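Local coordinates for protein homoserine O-acetyltransferase (Bacillus anthracis str. 'Ames Ancestor', PDB 3I1I) that probably transfers an acetyl group from acetyl-CoA to the hydroxyl of L-homoserine, at residues Ile47-Tyr50 and Phe51-Ser55; Gly69-Asp72 and Gly73-Gly76; Ala80-Thr83 and Asn84-Phe87; Gln321-Arg324 and Tyr325-Met329; Val355-Ile358 and His359-Glu362. One frame throughout, in Å; residues are numbered along the deposited sequence. Where two conformers were deposited one is given.

Contact 1. Residues Ile47-Tyr50 and Phe51-Ser55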
loop_
_atom_site.group_PDB
_atom_site.type_symbol
_atom_site.label_atom_id
_atom_site.label_comp_id
_atom_site.label_asym_id
_atom_site.label_seq_id
_atom_site.Cartn_x
_atom_site.Cartn_y
_atom_site.Cartn_z
ATOM N N ILE A 47 -0.446 -19.078 -25.720
ATOM C CA ILE A 47 0.068 -18.765 -24.381
ATOM C C ILE A 47 -0.226 -17.291 -24.113
ATOM O O ILE A 47 0.015 -16.429 -24.957
ATOM C CB ILE A 47 1.620 -18.893 -24.314
ATOM C CG1 ILE A 47 2.104 -20.285 -24.729
ATOM C CG2 ILE A 47 2.159 -18.598 -22.902
ATOM C CD1 ILE A 47 1.625 -21.400 -23.895
ATOM N N CYS A 48 -0.726 -16.987 -22.927
ATOM C CA CYS A 48 -1.042 -15.619 -22.552
ATOM C C CYS A 48 -0.129 -15.200 -21.416
ATOM O O CYS A 48 0.094 -15.982 -20.481
ATOM C CB CYS A 48 -2.463 -15.565 -22.076
ATOM S SG CYS A 48 -3.622 -16.219 -23.282
ATOM N N HIS A 49 0.359 -13.964 -21.468
ATOM C CA HIS A 49 1.347 -13.501 -20.503
ATOM C C HIS A 49 0.782 -12.833 -19.240
ATOM O O HIS A 49 -0.363 -12.395 -19.216
ATOM C CB HIS A 49 2.433 -12.673 -21.204
ATOM C CG HIS A 49 2.105 -11.231 -21.417
ATOM N ND1 HIS A 49 2.010 -10.323 -20.384
ATOM C CD2 HIS A 49 1.991 -10.510 -22.558
ATOM C CE1 HIS A 49 1.792 -9.116 -20.879
ATOM N NE2 HIS A 49 1.795 -9.199 -22.200
ATOM N N TYR A 50 1.587 -12.813 -18.185
ATOM C CA TYR A 50 1.152 -12.293 -16.891
ATOM C C TYR A 50 1.473 -10.789 -16.766
ATOM O O TYR A 50 2.111 -10.214 -17.644
ATOM C CB TYR A 50 1.749 -13.100 -15.698
ATOM C CG TYR A 50 3.248 -13.153 -15.634
ATOM C CD1 TYR A 50 3.965 -12.191 -14.932
ATOM C CD2 TYR A 50 3.962 -14.148 -16.308
ATOM C CE1 TYR A 50 5.375 -12.212 -14.875
ATOM C CE2 TYR A 50 5.358 -14.196 -16.260
ATOM C CZ TYR A 50 6.049 -13.224 -15.524
ATOM O OH TYR A 50 7.402 -13.259 -15.461
ATOM N N PHE A 51 1.017 -10.210 -15.648
ATOM C CA PHE A 51 0.956 -8.744 -15.376
ATOM C C PHE A 51 2.072 -7.921 -15.998
ATOM O O PHE A 51 1.824 -7.085 -16.848
ATOM C CB PHE A 51 0.924 -8.487 -13.830
ATOM C CG PHE A 51 0.576 -7.054 -13.436
ATOM C CD1 PHE A 51 -0.687 -6.729 -13.014
ATOM C CD2 PHE A 51 1.529 -6.047 -13.493
ATOM C CE1 PHE A 51 -1.007 -5.431 -12.679
ATOM C CE2 PHE A 51 1.214 -4.746 -13.167
ATOM C CZ PHE A 51 -0.052 -4.437 -12.754
ATOM N N SER A 52 3.292 -8.157 -15.563
ATOM C CA SER A 52 4.438 -7.320 -15.958
ATOM C C SER A 52 5.275 -7.884 -17.113
ATOM O O SER A 52 6.288 -7.285 -17.458
ATOM C CB SER A 52 5.373 -7.133 -14.750
ATOM O OG SER A 52 5.634 -8.436 -14.224
ATOM N N ALA A 53 4.863 -9.010 -17.687
ATOM C CA ALA A 53 5.621 -9.674 -18.779
ATOM C C ALA A 53 5.235 -9.169 -20.183
ATOM O O ALA A 53 4.706 -8.071 -20.331
ATOM C CB ALA A 53 5.470 -11.200 -18.686
ATOM N N THR A 54 5.521 -9.982 -21.199
ATOM C CA THR A 54 5.399 -9.640 -22.609
ATOM C C THR A 54 5.138 -10.925 -23.412
ATOM O O THR A 54 5.079 -12.011 -22.847
ATOM C CB THR A 54 6.712 -8.964 -23.169
ATOM O OG1 THR A 54 7.773 -9.937 -23.343
ATOM C CG2 THR A 54 7.196 -7.854 -22.269
ATOM N N SER A 55 5.051 -10.794 -24.738
ATOM C CA SER A 55 4.875 -11.935 -25.637
ATOM C C SER A 55 6.025 -12.976 -25.574
ATOM O O SER A 55 5.879 -14.098 -26.057
ATOM C CB SER A 55 4.730 -11.432 -27.084
ATOM O OG SER A 55 5.987 -10.932 -27.556
#
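A single rotamer choice made twice in succession brings H49 and Y50 over the loop that follows them: in each, CG sits between the backbone N and the carbonyl carbon (chi1 84° and 58°). For Y50 this sets the phenol ring face-on to A53, whose CB lies over the ring centre, 3.8 Å from the centroid, in a CH-pi contact. For H49 it folds the imidazole beneath the chain that returns past it; the A53-T54 peptide covers one ring face, with T54 N over its middle, and H49 CB comes to 3.2 Å from T54 O. Both residues meet at the carbonyl of Y50. A53 N donates to Y50 O at 3.0 Å, closing a type I beta turn from Y50 to A53, and H49 ND1 donates to the same oxygen at 2.7 Å. The two donors arrive from opposite faces of the carbonyl plane, and Y50 O lies almost in the imidazole plane. The other imidazole nitrogen, NE2, accepts from N93 N. The turn follows strand 44-48 of the central sheet, and the Y50 side chain touches the probable nucleophile elbow around S155. With ND1 donating to a carbonyl and NE2 accepting from a backbone N-H, the two bonds hold the orientation of the imidazole, and each nitrogen has a distinct role.

Contact 2. Residues Gly69-Asp72 and Gly73-Gly76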
loop_
_atom_site.group_PDB
_atom_site.type_symbol
_atom_site.label_atom_id
_atom_site.label_comp_id
_atom_site.label_asym_id
_atom_site.label_seq_id
_atom_site.Cartn_x
_atom_site.Cartn_y
_atom_site.Cartn_z
ATOM N N GLY A 69 12.887 -16.383 -22.559
ATOM C CA GLY A 69 11.534 -15.975 -22.250
ATOM C C GLY A 69 10.984 -16.608 -20.998
ATOM O O GLY A 69 11.473 -17.613 -20.523
ATOM N N TRP A 70 9.918 -16.025 -20.500
ATOM C CA TRP A 70 9.497 -16.251 -19.115
ATOM C C TRP A 70 8.959 -17.668 -18.773
ATOM O O TRP A 70 8.862 -18.032 -17.598
ATOM C CB TRP A 70 8.542 -15.142 -18.703
ATOM C CG TRP A 70 7.390 -14.972 -19.587
ATOM C CD1 TRP A 70 7.252 -14.054 -20.569
ATOM C CD2 TRP A 70 6.194 -15.764 -19.592
ATOM N NE1 TRP A 70 6.039 -14.210 -21.191
ATOM C CE2 TRP A 70 5.363 -15.252 -20.606
ATOM C CE3 TRP A 70 5.738 -16.833 -18.819
ATOM C CZ2 TRP A 70 4.077 -15.780 -20.887
ATOM C CZ3 TRP A 70 4.438 -17.365 -19.086
ATOM C CH2 TRP A 70 3.641 -16.838 -20.128
ATOM N N TRP A 71 8.615 -18.461 -19.780
ATOM C CA TRP A 71 8.192 -19.860 -19.583
ATOM C C TRP A 71 9.056 -20.804 -20.418
ATOM O O TRP A 71 8.598 -21.886 -20.848
ATOM C CB TRP A 71 6.694 -20.042 -19.909
ATOM C CG TRP A 71 5.791 -20.379 -18.747
ATOM C CD1 TRP A 71 6.114 -20.371 -17.425
ATOM C CD2 TRP A 71 4.398 -20.731 -18.807
ATOM N NE1 TRP A 71 5.024 -20.721 -16.655
ATOM C CE2 TRP A 71 3.955 -20.931 -17.478
ATOM C CE3 TRP A 71 3.478 -20.882 -19.855
ATOM C CZ2 TRP A 71 2.653 -21.304 -17.166
ATOM C CZ3 TRP A 71 2.169 -21.255 -19.552
ATOM C CH2 TRP A 71 1.769 -21.463 -18.213
ATOM N N ASP A 72 10.320 -20.425 -20.599
ATOM C CA ASP A 72 11.223 -21.160 -21.488
ATOM C C ASP A 72 11.371 -22.610 -21.085
ATOM O O ASP A 72 11.452 -23.492 -21.944
ATOM C CB ASP A 72 12.603 -20.518 -21.570
ATOM C CG ASP A 72 13.460 -21.138 -22.662
ATOM O OD1 ASP A 72 13.233 -20.845 -23.878
ATOM O OD2 ASP A 72 14.346 -21.951 -22.310
ATOM N N GLY A 73 11.390 -22.874 -19.783
ATOM C CA GLY A 73 11.501 -24.234 -19.301
ATOM C C GLY A 73 10.376 -25.170 -19.709
ATOM O O GLY A 73 10.566 -26.381 -19.708
ATOM N N LEU A 74 9.188 -24.624 -19.999
ATOM C CA LEU A 74 8.019 -25.427 -20.425
ATOM C C LEU A 74 7.918 -25.574 -21.928
ATOM O O LEU A 74 7.292 -26.512 -22.409
ATOM C CB LEU A 74 6.702 -24.777 -19.974
ATOM C CG LEU A 74 6.083 -25.236 -18.661
ATOM C CD1 LEU A 74 4.854 -24.366 -18.364
ATOM C CD2 LEU A 74 5.781 -26.766 -18.624
ATOM N N ILE A 75 8.434 -24.585 -22.657
ATOM C CA ILE A 75 8.199 -24.491 -24.079
ATOM C C ILE A 75 9.485 -24.708 -24.839
ATOM O O ILE A 75 10.430 -23.933 -24.668
ATOM C CB ILE A 75 7.700 -23.098 -24.484
ATOM C CG1 ILE A 75 6.440 -22.718 -23.688
ATOM C CG2 ILE A 75 7.442 -23.052 -25.989
ATOM C CD1 ILE A 75 6.102 -21.205 -23.714
ATOM N N GLY A 76 9.501 -25.725 -25.701
ATOM C CA GLY A 76 10.587 -25.941 -26.649
ATOM C C GLY A 76 10.694 -27.405 -27.069
ATOM O O GLY A 76 9.875 -28.235 -26.662
#
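L74 and W71 meet by one methyl group and one ring face: L74 CD1 sits over the six-membered ring of W71, 3.7 Å from its centroid and 15° off the normal, a CH-pi contact between side chains that run alongside each other in the same direction. The opposite face of the indole is covered by W70 CZ3, near the rim, which leaves the W71 ring between a methyl and a second aromatic. I75 CD1 adds a contact with W71 CB at 4.0 Å. The backbone here makes a tight turn. W71 O accepts from L74 N at 2.9 Å and from I75 N at 3.3 Å, the second donor lying in the carbonyl plane and the first well above it. I75 N also leans toward D72 O, at 3.3 Å and with a bent N-H angle of 135°, so that one N-H is shared between two carbonyls. A further shell fixes the polar ends: W71 NE1 donates to G354 O, D72 OD1 accepts from G59 N, and D72 O receives K79 NZ. The turn leads into the short strand 75-76, which pairs in parallel with 81-82. The bend touches the central sheet through W71, which packs on I47 of strand 44-48 and on M152 and P154 of strand 150-154, and it touches the 355-362 segment through L74, which packs on I358.

Contact 3. Residues Ala80-Thr83 and Asn84-Phe87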
loop_
_atom_site.group_PDB
_atom_site.type_symbol
_atom_site.label_atom_id
_atom_site.label_comp_id
_atom_site.label_asym_id
_atom_site.label_seq_id
_atom_site.Cartn_x
_atom_site.Cartn_y
_atom_site.Cartn_z
ATOM N N ALA A 80 7.589 -29.923 -22.230
ATOM C CA ALA A 80 6.208 -30.278 -21.911
ATOM C C ALA A 80 5.229 -29.743 -22.951
ATOM O O ALA A 80 4.227 -30.373 -23.228
ATOM C CB ALA A 80 5.839 -29.757 -20.497
ATOM N N ILE A 81 5.494 -28.525 -23.425
ATOM C CA ILE A 81 4.796 -27.918 -24.547
ATOM C C ILE A 81 5.829 -28.004 -25.663
ATOM O O ILE A 81 6.689 -27.133 -25.843
ATOM C CB ILE A 81 4.416 -26.484 -24.242
ATOM C CG1 ILE A 81 3.548 -26.431 -22.993
ATOM C CG2 ILE A 81 3.699 -25.856 -25.426
ATOM C CD1 ILE A 81 3.288 -25.060 -22.498
ATOM N N ASP A 82 5.763 -29.114 -26.367
ATOM C CA ASP A 82 6.798 -29.526 -27.294
ATOM C C ASP A 82 6.673 -28.830 -28.663
ATOM O O ASP A 82 5.774 -29.135 -29.464
ATOM C CB ASP A 82 6.694 -31.043 -27.442
ATOM C CG ASP A 82 7.831 -31.646 -28.222
ATOM O OD1 ASP A 82 8.763 -30.918 -28.649
ATOM O OD2 ASP A 82 7.773 -32.880 -28.413
ATOM N N THR A 83 7.586 -27.913 -28.935
ATOM C CA THR A 83 7.597 -27.199 -30.214
ATOM C C THR A 83 8.006 -28.058 -31.449
ATOM O O THR A 83 7.870 -27.589 -32.580
ATOM C CB THR A 83 8.523 -25.981 -30.153
ATOM O OG1 THR A 83 9.842 -26.403 -29.761
ATOM C CG2 THR A 83 7.992 -24.974 -29.168
ATOM N N ASN A 84 8.461 -29.303 -31.262
ATOM C CA ASN A 84 8.548 -30.232 -32.408
ATOM C C ASN A 84 7.170 -30.733 -32.798
ATOM O O ASN A 84 7.012 -31.381 -33.815
ATOM C CB ASN A 84 9.400 -31.467 -32.115
ATOM C CG ASN A 84 10.806 -31.138 -31.834
ATOM O OD1 ASN A 84 11.384 -30.254 -32.469
ATOM N ND2 ASN A 84 11.398 -31.850 -30.872
ATOM N N GLN A 85 6.172 -30.466 -31.978
ATOM C CA GLN A 85 4.825 -30.978 -32.218
ATOM C C GLN A 85 3.770 -29.901 -32.318
ATOM O O GLN A 85 2.818 -30.038 -33.076
ATOM C CB GLN A 85 4.487 -31.857 -31.062
ATOM C CG GLN A 85 3.417 -32.818 -31.357
ATOM C CD GLN A 85 3.217 -33.760 -30.202
ATOM O OE1 GLN A 85 4.190 -34.169 -29.530
ATOM N NE2 GLN A 85 1.950 -34.121 -29.954
ATOM N N TYR A 86 3.932 -28.818 -31.568
ATOM C CA TYR A 86 2.919 -27.772 -31.517
ATOM C C TYR A 86 3.420 -26.451 -32.120
ATOM O O TYR A 86 4.619 -26.132 -32.101
ATOM C CB TYR A 86 2.470 -27.549 -30.067
ATOM C CG TYR A 86 1.755 -28.738 -29.489
ATOM C CD1 TYR A 86 0.551 -29.121 -29.999
ATOM C CD2 TYR A 86 2.292 -29.483 -28.437
ATOM C CE1 TYR A 86 -0.121 -30.204 -29.522
ATOM C CE2 TYR A 86 1.614 -30.593 -27.934
ATOM C CZ TYR A 86 0.400 -30.940 -28.487
ATOM O OH TYR A 86 -0.342 -32.019 -28.053
ATOM N N PHE A 87 2.476 -25.686 -32.652
ATOM C CA PHE A 87 2.754 -24.337 -33.094
ATOM C C PHE A 87 2.289 -23.445 -31.948
ATOM O O PHE A 87 1.094 -23.390 -31.653
ATOM C CB PHE A 87 1.967 -24.058 -34.371
ATOM C CG PHE A 87 2.166 -22.691 -34.911
ATOM C CD1 PHE A 87 3.419 -22.288 -35.339
ATOM C CD2 PHE A 87 1.123 -21.816 -34.993
ATOM C CE1 PHE A 87 3.625 -21.034 -35.839
ATOM C CE2 PHE A 87 1.311 -20.539 -35.503
ATOM C CZ PHE A 87 2.571 -20.148 -35.929
HETATM O O HOH W 1 10.021 -33.688 -29.462
#
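Backbone hydrogen bonds between D82 and the residues after it carry most of this turn. D82 O accepts twice: from Y86 N at 2.8 Å, in the carbonyl plane, and from Q85 N at 2.9 Å, well above that plane. A side-chain bond adds to them. With its CG anti to the backbone N (chi1 -172°), D82 carries its carboxylate forward, beside its own carbonyl carbon, to N84, where OD1 takes the N-H of N84 at 3.1 Å from above the carboxylate plane; OD1 also accepts from G78 N. One water supplies the next link, donating to D82 OD2 at 2.6 Å and accepting from N84 ND2 at 2.7 Å, which ties carboxylate to amide although their planes stand 71° apart. Van der Waals contact is slight: both Q85 CB (3.4 Å) and Y86 CD2 (3.6 Å) rest against D82 O. The Y86 ring then extends to I45 of strand 44-48, L369 of helix 362-370 and H149. An aspartate side chain accepting the N-H two residues ahead is the defining bond of an Asx turn, here at the bend between short strand 81-82 and central strand 87-91 of the alpha/beta-hydrolase fold.

Contact 4. Residues Gln321-Arg324 and Tyr325-Met329. With PO4 (phosphate ion), chain C.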
loop_
_atom_site.group_PDB
_atom_site.type_symbol
_atom_site.label_atom_id
_atom_site.label_comp_id
_atom_site.label_asym_id
_atom_site.label_seq_id
_atom_site.Cartn_x
_atom_site.Cartn_y
_atom_site.Cartn_z
ATOM N N GLN A 321 -3.757 -15.528 -5.253
ATOM C CA GLN A 321 -4.802 -16.294 -5.882
ATOM C C GLN A 321 -5.096 -17.553 -5.063
ATOM O O GLN A 321 -4.590 -18.645 -5.366
ATOM C CB GLN A 321 -4.377 -16.664 -7.312
ATOM C CG GLN A 321 -4.258 -15.457 -8.293
ATOM C CD GLN A 321 -5.548 -14.671 -8.422
ATOM O OE1 GLN A 321 -6.654 -15.172 -8.133
ATOM N NE2 GLN A 321 -5.420 -13.425 -8.791
ATOM N N PRO A 322 -5.916 -17.406 -4.008
ATOM C CA PRO A 322 -6.210 -18.527 -3.131
ATOM C C PRO A 322 -6.800 -19.695 -3.893
ATOM O O PRO A 322 -7.699 -19.536 -4.720
ATOM C CB PRO A 322 -7.225 -17.937 -2.176
ATOM C CG PRO A 322 -6.897 -16.490 -2.137
ATOM C CD PRO A 322 -6.540 -16.166 -3.530
ATOM N N SER A 323 -6.307 -20.874 -3.633
ATOM C CA SER A 323 -6.668 -21.985 -4.464
ATOM C C SER A 323 -8.112 -22.472 -4.236
ATOM O O SER A 323 -8.680 -23.181 -5.078
ATOM C CB SER A 323 -5.678 -23.119 -4.238
ATOM O OG SER A 323 -5.939 -23.704 -3.007
ATOM N N ARG A 324 -8.742 -22.112 -3.119
ATOM C CA ARG A 324 -10.092 -22.654 -2.906
ATOM C C ARG A 324 -11.060 -22.346 -4.076
ATOM O O ARG A 324 -11.946 -23.122 -4.347
ATOM C CB ARG A 324 -10.713 -22.206 -1.585
ATOM C CG ARG A 324 -11.018 -20.745 -1.569
ATOM C CD ARG A 324 -11.461 -20.293 -0.197
ATOM N NE ARG A 324 -12.753 -20.845 0.154
ATOM C CZ ARG A 324 -13.197 -21.043 1.395
ATOM N NH1 ARG A 324 -12.478 -20.739 2.452
ATOM N NH2 ARG A 324 -14.398 -21.521 1.566
ATOM N N TYR A 325 -10.893 -21.228 -4.761
ATOM C CA TYR A 325 -11.828 -20.889 -5.833
ATOM C C TYR A 325 -11.544 -21.696 -7.092
ATOM O O TYR A 325 -12.421 -21.817 -7.928
ATOM C CB TYR A 325 -11.826 -19.388 -6.114
ATOM C CG TYR A 325 -11.993 -18.590 -4.849
ATOM C CD1 TYR A 325 -13.196 -18.607 -4.158
ATOM C CD2 TYR A 325 -10.920 -17.888 -4.300
ATOM C CE1 TYR A 325 -13.348 -17.917 -2.955
ATOM C CE2 TYR A 325 -11.056 -17.170 -3.116
ATOM C CZ TYR A 325 -12.262 -17.192 -2.437
ATOM O OH TYR A 325 -12.393 -16.502 -1.254
ATOM N N ASN A 326 -10.347 -22.283 -7.234
ATOM C CA ASN A 326 -10.134 -23.229 -8.342
ATOM C C ASN A 326 -11.005 -24.482 -8.117
ATOM O O ASN A 326 -11.629 -25.021 -9.066
ATOM C CB ASN A 326 -8.675 -23.640 -8.483
ATOM C CG ASN A 326 -7.783 -22.588 -9.130
ATOM O OD1 ASN A 326 -6.760 -22.957 -9.701
ATOM N ND2 ASN A 326 -8.142 -21.312 -9.057
ATOM N N TYR A 327 -11.052 -24.951 -6.866
ATOM C CA TYR A 327 -11.855 -26.138 -6.520
ATOM C C TYR A 327 -13.326 -25.886 -6.740
ATOM O O TYR A 327 -14.046 -26.733 -7.275
ATOM C CB TYR A 327 -11.607 -26.573 -5.086
ATOM C CG TYR A 327 -10.256 -27.215 -4.902
ATOM C CD1 TYR A 327 -10.037 -28.551 -5.252
ATOM C CD2 TYR A 327 -9.178 -26.474 -4.437
ATOM C CE1 TYR A 327 -8.767 -29.138 -5.137
ATOM C CE2 TYR A 327 -7.916 -27.043 -4.296
ATOM C CZ TYR A 327 -7.719 -28.372 -4.635
ATOM O OH TYR A 327 -6.463 -28.903 -4.457
ATOM N N LYS A 328 -13.789 -24.697 -6.369
ATOM C CA LYS A 328 -15.199 -24.372 -6.560
ATOM C C LYS A 328 -15.559 -24.450 -8.051
ATOM O O LYS A 328 -16.511 -25.125 -8.435
ATOM C CB LYS A 328 -15.500 -22.983 -5.995
ATOM C CG LYS A 328 -16.932 -22.533 -6.138
ATOM C CD LYS A 328 -17.862 -23.236 -5.121
ATOM C CE LYS A 328 -18.770 -24.300 -5.750
ATOM N NZ LYS A 328 -20.178 -24.005 -5.344
HETATM N N MSE A 329 -14.779 -23.775 -8.876
HETATM C CA MSE A 329 -14.997 -23.711 -10.323
HETATM C C MSE A 329 -15.005 -25.089 -10.969
HETATM O O MSE A 329 -15.870 -25.404 -11.789
HETATM C CB MSE A 329 -13.919 -22.837 -10.953
HETATM C CG MSE A 329 -13.683 -23.067 -12.425
HETATM SE SE MSE A 329 -12.453 -21.739 -13.127
HETATM C CE MSE A 329 -12.263 -22.365 -14.979
HETATM P P PO4 C . -8.797 -19.835 2.922
HETATM O O1 PO4 C . -8.506 -19.384 1.508
HETATM O O2 PO4 C . -10.182 -19.390 3.324
HETATM O O3 PO4 C . -7.786 -19.278 3.904
HETATM O O4 PO4 C . -8.723 -21.341 3.015
#
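Y325 opens the second segment with its ring spread beneath R324: R324 CG stands over the ring centre, 3.7 Å from the centroid and only 4° off the normal, a CH-pi contact. P322 CB adds an apolar touch at 4.0 Å to Y325 CE2. The phenol OH bonds to E234 OE2 of the third subunit, placing the ring at a subunit interface. Above it the arginine chain bends at chi3 (-68°), and NH1 donates to O2 of a phosphate ion at 2.8 Å, with the phosphorus at the edge of the guanidinium and in its plane; the ion is probably a component of the crystallisation solution. N326 comes next, its N bonded to S323 O at 2.9 Å, while its ND2 reaches T180 O. Y327 follows: its N makes a weak bond to S323 O, and its ring, CG beside the backbone N (chi1 -73°), brings CD2 to 3.4 Å from S323 O. Y327 OH and S323 OG use the two oxygens of E344, so one carboxylate binds both side chains. K328 N continues the i to i-4 pattern, donating to R324 O at 3.2 Å, and M329, a selenomethionine, carries it on to Y325 O. The segment lies in the N-terminal part of helix 324-335, which follows strand 309-313 and packs N326 and M329 onto M312 of that strand, with M329 also reaching Q162 of helix 156-167.

Contact 5. Residues Val355-Ile358 and His359-Glu362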
loop_
_atom_site.group_PDB
_atom_site.type_symbol
_atom_site.label_atom_id
_atom_site.label_comp_id
_atom_site.label_asym_id
_atom_site.label_seq_id
_atom_site.Cartn_x
_atom_site.Cartn_y
_atom_site.Cartn_z
ATOM N N VAL A 355 5.592 -19.624 -12.271
ATOM C CA VAL A 355 6.571 -19.247 -13.280
ATOM C C VAL A 355 7.942 -19.859 -12.984
ATOM O O VAL A 355 8.638 -20.217 -13.886
ATOM C CB VAL A 355 6.653 -17.695 -13.373
ATOM C CG1 VAL A 355 7.648 -17.274 -14.395
ATOM C CG2 VAL A 355 5.261 -17.125 -13.711
ATOM N N PHE A 356 8.312 -19.998 -11.717
ATOM C CA PHE A 356 9.626 -20.470 -11.337
ATOM C C PHE A 356 9.713 -21.954 -11.009
ATOM O O PHE A 356 10.816 -22.450 -10.863
ATOM C CB PHE A 356 10.107 -19.744 -10.076
ATOM C CG PHE A 356 10.276 -18.267 -10.222
ATOM C CD1 PHE A 356 10.465 -17.664 -11.451
ATOM C CD2 PHE A 356 10.338 -17.483 -9.088
ATOM C CE1 PHE A 356 10.657 -16.294 -11.540
ATOM C CE2 PHE A 356 10.532 -16.130 -9.164
ATOM C CZ PHE A 356 10.691 -15.525 -10.397
ATOM N N ASP A 357 8.609 -22.667 -10.812
ATOM C CA ASP A 357 8.695 -24.103 -10.459
ATOM C C ASP A 357 7.939 -25.009 -11.431
ATOM O O ASP A 357 7.164 -25.883 -11.060
ATOM C CB ASP A 357 8.237 -24.301 -9.027
ATOM C CG ASP A 357 9.134 -23.588 -8.057
ATOM O OD1 ASP A 357 10.248 -24.115 -7.846
ATOM O OD2 ASP A 357 8.752 -22.513 -7.531
ATOM N N ILE A 358 8.205 -24.746 -12.691
ATOM C CA ILE A 358 7.798 -25.538 -13.828
ATOM C C ILE A 358 7.939 -27.017 -13.572
ATOM O O ILE A 358 7.064 -27.776 -13.922
ATOM C CB ILE A 358 8.668 -25.078 -15.071
ATOM C CG1 ILE A 358 7.887 -24.029 -15.815
ATOM C CG2 ILE A 358 9.132 -26.231 -15.997
ATOM C CD1 ILE A 358 7.426 -22.909 -14.956
ATOM N N HIS A 359 9.005 -27.437 -12.919
ATOM C CA HIS A 359 9.215 -28.859 -12.635
ATOM C C HIS A 359 8.073 -29.469 -11.860
ATOM O O HIS A 359 7.813 -30.647 -11.963
ATOM C CB HIS A 359 10.565 -29.137 -11.927
ATOM C CG HIS A 359 10.688 -28.564 -10.545
ATOM N ND1 HIS A 359 10.847 -27.209 -10.304
ATOM C CD2 HIS A 359 10.733 -29.172 -9.331
ATOM C CE1 HIS A 359 10.959 -27.009 -8.999
ATOM N NE2 HIS A 359 10.905 -28.183 -8.388
ATOM N N LEU A 360 7.357 -28.656 -11.099
ATOM C CA LEU A 360 6.262 -29.196 -10.240
ATOM C C LEU A 360 5.019 -29.645 -11.030
ATOM O O LEU A 360 4.238 -30.471 -10.538
ATOM C CB LEU A 360 5.868 -28.194 -9.137
ATOM C CG LEU A 360 6.971 -27.870 -8.106
ATOM C CD1 LEU A 360 6.552 -26.742 -7.156
ATOM C CD2 LEU A 360 7.392 -29.141 -7.311
ATOM N N PHE A 361 4.857 -29.121 -12.245
ATOM C CA PHE A 361 3.658 -29.409 -13.055
ATOM C C PHE A 361 3.878 -29.729 -14.547
ATOM O O PHE A 361 2.897 -29.996 -15.246
ATOM C CB PHE A 361 2.602 -28.279 -12.924
ATOM C CG PHE A 361 3.075 -26.903 -13.361
ATOM C CD1 PHE A 361 2.803 -26.433 -14.641
ATOM C CD2 PHE A 361 3.762 -26.055 -12.468
ATOM C CE1 PHE A 361 3.217 -25.168 -15.050
ATOM C CE2 PHE A 361 4.189 -24.778 -12.875
ATOM C CZ PHE A 361 3.902 -24.332 -14.154
ATOM N N GLU A 362 5.127 -29.705 -15.035
ATOM C CA GLU A 362 5.368 -29.930 -16.470
ATOM C C GLU A 362 4.863 -31.308 -16.908
ATOM O O GLU A 362 4.341 -31.472 -17.999
ATOM C CB GLU A 362 6.844 -29.783 -16.809
ATOM C CG GLU A 362 7.718 -30.893 -16.243
ATOM C CD GLU A 362 9.215 -30.610 -16.346
ATOM O OE1 GLU A 362 9.647 -29.882 -17.269
ATOM O OE2 GLU A 362 9.971 -31.144 -15.507
#
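The link between helix 353-356 and helix 362-370 is a tight helical-like turn built on two carbonyls, those of D357 and I358. I358 O accepts from F361 N at 3.1 Å and from E362 N at 3.0 Å; the E362 donor comes nearly along the C=O axis, the F361 donor from above the carbonyl plane. D357 O takes L360 N at 2.8 Å. The side chains gather round this frame. F361, with CG between the backbone N and the carbonyl carbon (chi1 60°), turns its ring back under the turn, so that I358 O lies over one face toward the rim and F361 CZ meets I358 CD1 at 3.9 Å. D357 and L360 run alongside one another, with L360 CD1 3.5 Å from D357 CB. In the fold, D357 is the first residue to leave the short helix and F361 is the N-cap residue of helix 362-370, so residues 357-361 connect the two helices. H359 also lies alongside D357; in one of its two conformers CE1 comes to 3.2 Å from D357 OD1, which sits at the imidazole edge, near the ring plane, but a contact resting on one conformer is doubtful. The other carboxylate oxygen, D357 OD2, bonds to N349 ND2. I358 presses against W71, while F361 and E362 touch L74.

Contact 1 lies nearest the centre of the chain, whereas contact 4 is a surface contact that touches none of the others and meets a third subunit. Contacts 1, 2, 3 and 5 form one connected region: W70 of contact 2 donates to T54 O of contact 1, L74 and G76 of contact 2 pair with I81 of contact 3 in the small parallel sheet, and side chains of contact 5 pack on those of contact 2. Carbonyls with two donors recur in contacts 1, 2, 3 and 5, and CH-pi contacts mark 1, 2 and 4. A water and a carboxylate complete the more exposed contact 3, an arginine meets a phosphate in contact 4, and contact 5 adds the apolar I358-F361 pair.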